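Local coordinates for protein putative NADPH:quinone reductase (Bacillus thuringiensis, PDB 3GMS) that probably catalyses the NADPH-dependent reduction of quinones, as a member of the zinc-binding dehydrogenase family, at residues A[152-164]-A[180-192]. Sequence-based numbering, arbitrary orientation.
Sequences ACGSAIGHLFAQL and KHTEELLRLGAAY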
ATOM      1  N   ALA A 152      -2.260  13.823   1.135  1.00 24.86           N
ATOM      2  CA  ALA A 152      -2.574  12.834   2.194  1.00 25.15           C
ATOM      3  C   ALA A 152      -1.286  12.209   2.763  1.00 24.97           C
ATOM      4  O   ALA A 152      -1.207  10.997   3.000  1.00 24.02           O
ATOM      5  CB  ALA A 152      -3.558  11.745   1.647  1.00 24.81           C
ATOM      6  N   CYS A 153      -0.273  13.052   2.986  1.00 24.82           N
ATOM      7  CA  CYS A 153       1.066  12.559   3.210  1.00 25.57           C
ATOM      8  C   CYS A 153       1.253  12.046   4.632  1.00 25.29           C
ATOM      9  O   CYS A 153       2.264  11.432   4.933  1.00 25.89           O
ATOM     10  CB  CYS A 153       2.114  13.605   2.843  1.00 25.32           C
ATOM     11  SG  CYS A 153       3.739  12.946   2.328  1.00 27.68           S
ATOM     12  N   GLY A 154       0.274  12.273   5.492  1.00 25.93           N
ATOM     13  CA  GLY A 154       0.323  11.686   6.845  1.00 27.96           C
ATOM     14  C   GLY A 154       0.017  10.183   6.853  1.00 29.11           C
ATOM     15  O   GLY A 154       0.122   9.529   7.881  1.00 31.86           O
ATOM     16  N   SER A 155      -0.365   9.639   5.712  1.00 29.10           N
ATOM     17  CA  SER A 155      -0.577   8.194   5.550  1.00 28.03           C
ATOM     18  C   SER A 155       0.698   7.326   5.698  1.00 27.04           C
ATOM     19  O   SER A 155       1.825   7.836   5.690  1.00 26.23           O
ATOM     20  CB  SER A 155      -1.169   7.971   4.178  1.00 28.65           C
ATOM     21  OG  SER A 155      -0.232   8.370   3.197  1.00 28.95           O
ATOM     22  N   ALA A 156       0.524   5.994   5.767  1.00 24.89           N
ATOM     23  CA  ALA A 156       1.658   5.089   5.762  1.00 23.82           C
ATOM     24  C   ALA A 156       2.528   5.332   4.547  1.00 22.64           C
ATOM     25  O   ALA A 156       3.767   5.381   4.668  1.00 23.02           O
ATOM     26  CB  ALA A 156       1.214   3.590   5.764  1.00 23.66           C
ATOM     27  N   ILE A 157       1.895   5.433   3.380  1.00 21.56           N
ATOM     28  CA  ILE A 157       2.681   5.587   2.147  1.00 21.40           C
ATOM     29  C   ILE A 157       3.404   6.955   2.126  1.00 21.51           C
ATOM     30  O   ILE A 157       4.542   7.036   1.669  1.00 21.70           O
ATOM     31  CB  ILE A 157       1.889   5.306   0.844  1.00 20.81           C
ATOM     32  CG1 ILE A 157       2.910   5.051  -0.302  1.00 19.69           C
ATOM     33  CG2 ILE A 157       0.920   6.426   0.508  1.00 21.07           C
ATOM     34  CD1 ILE A 157       2.286   4.660  -1.668  1.00 21.87           C
ATOM     35  N   GLY A 158       2.757   7.966   2.678  1.00 22.20           N
ATOM     36  CA  GLY A 158       3.380   9.298   2.834  1.00 23.83           C
ATOM     37  C   GLY A 158       4.707   9.254   3.577  1.00 24.08           C
ATOM     38  O   GLY A 158       5.671   9.906   3.197  1.00 24.85           O
ATOM     39  N   HIS A 159       4.748   8.501   4.673  1.00 23.32           N
ATOM     40  CA  HIS A 159       5.968   8.333   5.450  1.00 23.75           C
ATOM     41  C   HIS A 159       7.032   7.623   4.644  1.00 23.32           C
ATOM     42  O   HIS A 159       8.210   7.847   4.835  1.00 24.36           O
ATOM     43  CB  HIS A 159       5.681   7.474   6.676  1.00 24.66           C
ATOM     44  CG  HIS A 159       4.969   8.202   7.758  1.00 25.54           C
ATOM     45  ND1 HIS A 159       3.759   8.827   7.571  1.00 31.58           N
ATOM     46  CD2 HIS A 159       5.272   8.353   9.069  1.00 33.00           C
ATOM     47  CE1 HIS A 159       3.371   9.386   8.702  1.00 33.67           C
ATOM     48  NE2 HIS A 159       4.274   9.117   9.626  1.00 35.74           N
ATOM     49  N   LEU A 160       6.617   6.764   3.720  1.00 22.37           N
ATOM     50  CA  LEU A 160       7.587   6.102   2.865  1.00 22.38           C
ATOM     51  C   LEU A 160       8.161   7.039   1.788  1.00 22.30           C
ATOM     52  O   LEU A 160       9.368   6.999   1.493  1.00 22.06           O
ATOM     53  CB  LEU A 160       7.004   4.817   2.242  1.00 21.34           C
ATOM     54  CG  LEU A 160       6.466   3.811   3.272  1.00 22.59           C
ATOM     55  CD1 LEU A 160       5.947   2.573   2.584  1.00 23.63           C
ATOM     56  CD2 LEU A 160       7.499   3.434   4.309  1.00 24.12           C
ATOM     57  N   PHE A 161       7.306   7.861   1.196  1.00 23.25           N
ATOM     58  CA  PHE A 161       7.792   8.832   0.211  1.00 23.66           C
ATOM     59  C   PHE A 161       8.860   9.755   0.842  1.00 23.75           C
ATOM     60  O   PHE A 161       9.865  10.089   0.210  1.00 24.20           O
ATOM     61  CB  PHE A 161       6.624   9.638  -0.357  1.00 23.72           C
ATOM     62  CG  PHE A 161       5.819   8.896  -1.409  1.00 23.27           C
ATOM     63  CD1 PHE A 161       6.404   8.500  -2.617  1.00 22.53           C
ATOM     64  CD2 PHE A 161       4.477   8.627  -1.201  1.00 25.71           C
ATOM     65  CE1 PHE A 161       5.642   7.810  -3.591  1.00 22.86           C
ATOM     66  CE2 PHE A 161       3.716   7.951  -2.179  1.00 24.31           C
ATOM     67  CZ  PHE A 161       4.316   7.549  -3.393  1.00 21.51           C
ATOM     68  N   ALA A 162       8.647  10.123   2.110  1.00 24.54           N
ATOM     69  CA  ALA A 162       9.615  10.977   2.835  1.00 24.87           C
ATOM     70  C   ALA A 162      10.962  10.293   2.906  1.00 25.23           C
ATOM     71  O   ALA A 162      12.003  10.886   2.610  1.00 25.05           O
ATOM     72  CB  ALA A 162       9.103  11.330   4.224  1.00 25.01           C
ATOM     73  N   GLN A 163      10.967   9.008   3.257  1.00 25.40           N
ATOM     74  CA  GLN A 163      12.217   8.277   3.281  1.00 24.67           C
ATOM     75  C   GLN A 163      12.834   8.061   1.905  1.00 25.25           C
ATOM     76  O   GLN A 163      14.062   8.173   1.742  1.00 25.28           O
ATOM     77  CB  GLN A 163      12.013   6.918   3.985  1.00 25.01           C
ATOM     78  CG  GLN A 163      11.612   7.075   5.458  1.00 24.32           C
ATOM     79  CD  GLN A 163      11.191   5.737   6.051  1.00 25.57           C
ATOM     80  OE1 GLN A 163      12.032   4.921   6.376  1.00 26.98           O
ATOM     81  NE2 GLN A 163       9.871   5.514   6.174  1.00 25.80           N
ATOM     82  N   LEU A 164      12.015   7.688   0.918  1.00 24.74           N
ATOM     83  CA  LEU A 164      12.525   7.547  -0.446  1.00 24.31           C
ATOM     84  C   LEU A 164      13.160   8.847  -0.999  1.00 24.55           C
ATOM     85  O   LEU A 164      14.097   8.782  -1.805  1.00 24.02           O
ATOM     86  CB  LEU A 164      11.426   7.061  -1.385  1.00 23.81           C
ATOM     87  CG  LEU A 164      11.101   5.572  -1.176  1.00 23.83           C
ATOM     88  CD1 LEU A 164       9.834   5.245  -1.973  1.00 27.20           C
ATOM     89  CD2 LEU A 164      12.243   4.656  -1.602  1.00 26.32           C
ATOM     90  N   LYS A 180      -0.649  16.690  12.400  1.00 38.33           N
ATOM     91  CA  LYS A 180      -0.471  15.454  13.193  1.00 38.16           C
ATOM     92  C   LYS A 180       0.770  14.643  12.857  1.00 37.43           C
ATOM     93  O   LYS A 180       1.353  14.003  13.743  1.00 37.01           O
ATOM     94  CB  LYS A 180      -1.704  14.566  13.108  1.00 38.91           C
ATOM     95  CG  LYS A 180      -2.661  14.805  14.238  1.00 41.59           C
ATOM     96  CD  LYS A 180      -4.067  14.856  13.743  1.00 45.44           C
ATOM     97  CE  LYS A 180      -4.926  15.585  14.767  1.00 46.90           C
ATOM     98  NZ  LYS A 180      -6.332  15.592  14.333  1.00 49.18           N
ATOM     99  N   HIS A 181       1.195  14.685  11.599  1.00 35.65           N
ATOM    100  CA  HIS A 181       2.369  13.926  11.181  1.00 34.59           C
ATOM    101  C   HIS A 181       3.591  14.774  10.823  1.00 33.69           C
ATOM    102  O   HIS A 181       4.601  14.246  10.377  1.00 32.86           O
ATOM    103  CB  HIS A 181       1.997  12.965  10.029  1.00 35.09           C
ATOM    104  CG  HIS A 181       0.874  12.028  10.367  1.00 35.37           C
ATOM    105  ND1 HIS A 181      -0.456  12.379  10.248  1.00 36.68           N
ATOM    106  CD2 HIS A 181       0.884  10.749  10.810  1.00 37.86           C
ATOM    107  CE1 HIS A 181      -1.214  11.356  10.595  1.00 37.37           C
ATOM    108  NE2 HIS A 181      -0.424  10.352  10.936  1.00 34.48           N
ATOM    109  N   THR A 182       3.498  16.087  11.018  1.00 33.88           N
ATOM    110  CA  THR A 182       4.520  17.015  10.539  1.00 33.73           C
ATOM    111  C   THR A 182       5.903  16.671  11.059  1.00 34.19           C
ATOM    112  O   THR A 182       6.845  16.527  10.261  1.00 33.86           O
ATOM    113  CB  THR A 182       4.133  18.510  10.821  1.00 33.44           C
ATOM    114  OG1 THR A 182       2.924  18.809  10.132  1.00 34.49           O
ATOM    115  CG2 THR A 182       5.209  19.464  10.327  1.00 34.29           C
ATOM    116  N   GLU A 183       6.024  16.497  12.383  1.00 34.21           N
ATOM    117  CA  GLU A 183       7.322  16.202  12.983  1.00 34.44           C
ATOM    118  C   GLU A 183       7.905  14.912  12.429  1.00 33.60           C
ATOM    119  O   GLU A 183       9.076  14.882  12.046  1.00 32.74           O
ATOM    120  CB  GLU A 183       7.257  16.163  14.525  1.00 35.56           C
ATOM    121  CG  GLU A 183       8.574  15.671  15.200  1.00 38.91           C
ATOM    122  CD  GLU A 183       9.737  16.677  15.087  1.00 45.00           C
ATOM    123  OE1 GLU A 183       9.479  17.853  14.749  1.00 48.01           O
ATOM    124  OE2 GLU A 183      10.909  16.302  15.355  1.00 46.20           O
ATOM    125  N   GLU A 184       7.072  13.866  12.356  1.00 33.09           N
ATOM    126  CA  GLU A 184       7.527  12.575  11.868  1.00 32.66           C
ATOM    127  C   GLU A 184       7.986  12.706  10.405  1.00 30.93           C
ATOM    128  O   GLU A 184       9.086  12.267  10.069  1.00 29.40           O
ATOM    129  CB  GLU A 184       6.441  11.509  12.020  1.00 34.90           C
ATOM    130  CG  GLU A 184       5.916  11.326  13.477  1.00 38.02           C
ATOM    131  CD  GLU A 184       4.629  12.120  13.794  1.00 44.34           C
ATOM    132  OE1 GLU A 184       4.621  13.407  13.792  1.00 44.30           O
ATOM    133  OE2 GLU A 184       3.619  11.426  14.101  1.00 47.23           O
ATOM    134  N   LEU A 185       7.170  13.359   9.574  1.00 29.15           N
ATOM    135  CA  LEU A 185       7.556  13.553   8.148  1.00 28.38           C
ATOM    136  C   LEU A 185       8.879  14.298   7.989  1.00 27.38           C
ATOM    137  O   LEU A 185       9.771  13.863   7.238  1.00 26.75           O
ATOM    138  CB  LEU A 185       6.433  14.225   7.347  1.00 27.63           C
ATOM    139  CG  LEU A 185       5.168  13.393   7.175  1.00 28.34           C
ATOM    140  CD1 LEU A 185       4.070  14.227   6.642  1.00 27.54           C
ATOM    141  CD2 LEU A 185       5.510  12.192   6.219  1.00 27.68           C
ATOM    142  N   LEU A 186       9.058  15.410   8.713  1.00 27.69           N
ATOM    143  CA  LEU A 186      10.357  16.067   8.665  1.00 28.98           C
ATOM    144  C   LEU A 186      11.531  15.183   9.097  1.00 28.77           C
ATOM    145  O   LEU A 186      12.545  15.151   8.404  1.00 28.99           O
ATOM    146  CB  LEU A 186      10.374  17.395   9.449  1.00 29.24           C
ATOM    147  CG  LEU A 186       9.329  18.396   8.959  1.00 29.93           C
ATOM    148  CD1 LEU A 186       9.111  19.443  10.027  1.00 33.44           C
ATOM    149  CD2 LEU A 186       9.772  19.039   7.619  1.00 32.68           C
ATOM    150  N   ARG A 187      11.379  14.472  10.228  1.00 29.42           N
ATOM    151  CA  ARG A 187      12.390  13.520  10.701  1.00 30.77           C
ATOM    152  C   ARG A 187      12.761  12.505   9.659  1.00 29.88           C
ATOM    153  O   ARG A 187      13.940  12.159   9.506  1.00 30.17           O
ATOM    154  CB  ARG A 187      11.903  12.736  11.919  1.00 31.23           C
ATOM    155  CG  ARG A 187      12.037  13.475  13.195  1.00 36.21           C
ATOM    156  CD  ARG A 187      11.853  12.548  14.388  1.00 40.43           C
ATOM    157  NE  ARG A 187      11.770  13.364  15.597  1.00 45.10           N
ATOM    158  CZ  ARG A 187      11.830  12.893  16.845  1.00 47.36           C
ATOM    159  NH1 ARG A 187      11.982  11.594  17.061  1.00 45.94           N
ATOM    160  NH2 ARG A 187      11.744  13.734  17.875  1.00 48.20           N
ATOM    161  N   LEU A 188      11.740  12.009   8.965  1.00 29.73           N
ATOM    162  CA  LEU A 188      11.936  10.962   7.973  1.00 29.25           C
ATOM    163  C   LEU A 188      12.538  11.510   6.695  1.00 29.19           C
ATOM    164  O   LEU A 188      13.025  10.747   5.872  1.00 29.33           O
ATOM    165  CB  LEU A 188      10.619  10.210   7.677  1.00 30.00           C
ATOM    166  CG  LEU A 188      10.170   9.306   8.847  1.00 30.36           C
ATOM    167  CD1 LEU A 188       8.729   8.901   8.695  1.00 31.14           C
ATOM    168  CD2 LEU A 188      11.066   8.068   8.967  1.00 32.06           C
ATOM    169  N   GLY A 189      12.528  12.828   6.519  1.00 28.43           N
ATOM    170  CA  GLY A 189      13.172  13.352   5.334  1.00 28.85           C
ATOM    171  C   GLY A 189      12.424  14.263   4.397  1.00 28.13           C
ATOM    172  O   GLY A 189      12.990  14.675   3.391  1.00 28.97           O
ATOM    173  N   ALA A 190      11.193  14.624   4.735  1.00 27.29           N
ATOM    174  CA  ALA A 190      10.441  15.555   3.928  1.00 27.82           C
ATOM    175  C   ALA A 190      11.109  16.947   3.976  1.00 29.29           C
ATOM    176  O   ALA A 190      11.460  17.439   5.053  1.00 28.88           O
ATOM    177  CB  ALA A 190       9.012  15.644   4.412  1.00 27.22           C
ATOM    178  N   ALA A 191      11.286  17.563   2.809  1.00 29.57           N
ATOM    179  CA  ALA A 191      11.906  18.900   2.728  1.00 29.88           C
ATOM    180  C   ALA A 191      11.025  20.017   3.314  1.00 30.14           C
ATOM    181  O   ALA A 191      11.546  21.041   3.820  1.00 30.99           O
ATOM    182  CB  ALA A 191      12.296  19.212   1.275  1.00 30.61           C
ATOM    183  N   TYR A 192       9.713  19.839   3.239  1.00 28.28           N
ATOM    184  CA  TYR A 192       8.747  20.808   3.728  1.00 28.23           C
ATOM    185  C   TYR A 192       7.409  20.102   3.903  1.00 28.44           C
ATOM    186  O   TYR A 192       7.101  19.139   3.191  1.00 28.35           O
ATOM    187  CB  TYR A 192       8.584  21.935   2.698  1.00 28.93           C
ATOM    188  CG  TYR A 192       7.962  23.191   3.275  1.00 29.58           C
ATOM    189  CD1 TYR A 192       8.759  24.175   3.864  1.00 32.43           C
ATOM    190  CD2 TYR A 192       6.572  23.377   3.254  1.00 30.51           C
ATOM    191  CE1 TYR A 192       8.179  25.336   4.401  1.00 33.56           C
ATOM    192  CE2 TYR A 192       5.980  24.529   3.793  1.00 31.04           C
ATOM    193  CZ  TYR A 192       6.799  25.499   4.360  1.00 34.58           C
ATOM    194  OH  TYR A 192       6.212  26.636   4.888  1.00 36.93           O
TER
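H159 sends its ring from helix 156-164 among H181, L185 and L188. Its CB lies 3.9 Å from L188 CD1, and L188 CD1 comes within 3.5 Å of H159 CD2. CG stands anti to the carbonyl carbon (chi1 -76°), and the turn about CB-CG brings ND1 back to donate to S155 O, which H159 N also engages from the opposite face of that carbonyl; the ND1 bond, though bent, helps to set the ring's rotation. L185 CD2 sits over one ring face as a CH-pi contact, 4.3 Å from the centroid. At the ring edge H159 CE1 meets H181 CD2 at 3.5 Å, the two ring planes 87° apart, and NE2 has E184 CB nearby. Segments 156-164 and 182-188, at 30° to each other, pack side by side on the parallel sheet of the Rossmann domain, following strands 147-150 and 171-176. Small residues allow this closeness: A162 CB rests 3.9 Å from L188 CB, and G189, with positive phi in a Schellman motif, ends helix 182-188 beside A162 O. Q163 crosses L188 obliquely, CG and CD against L188 CD2, NE2 donating to H159 O and OE1 accepting from R297 N. Side-chain-free G154 lets its CA approach the H181 ring face, 3.8 Å from the centroid.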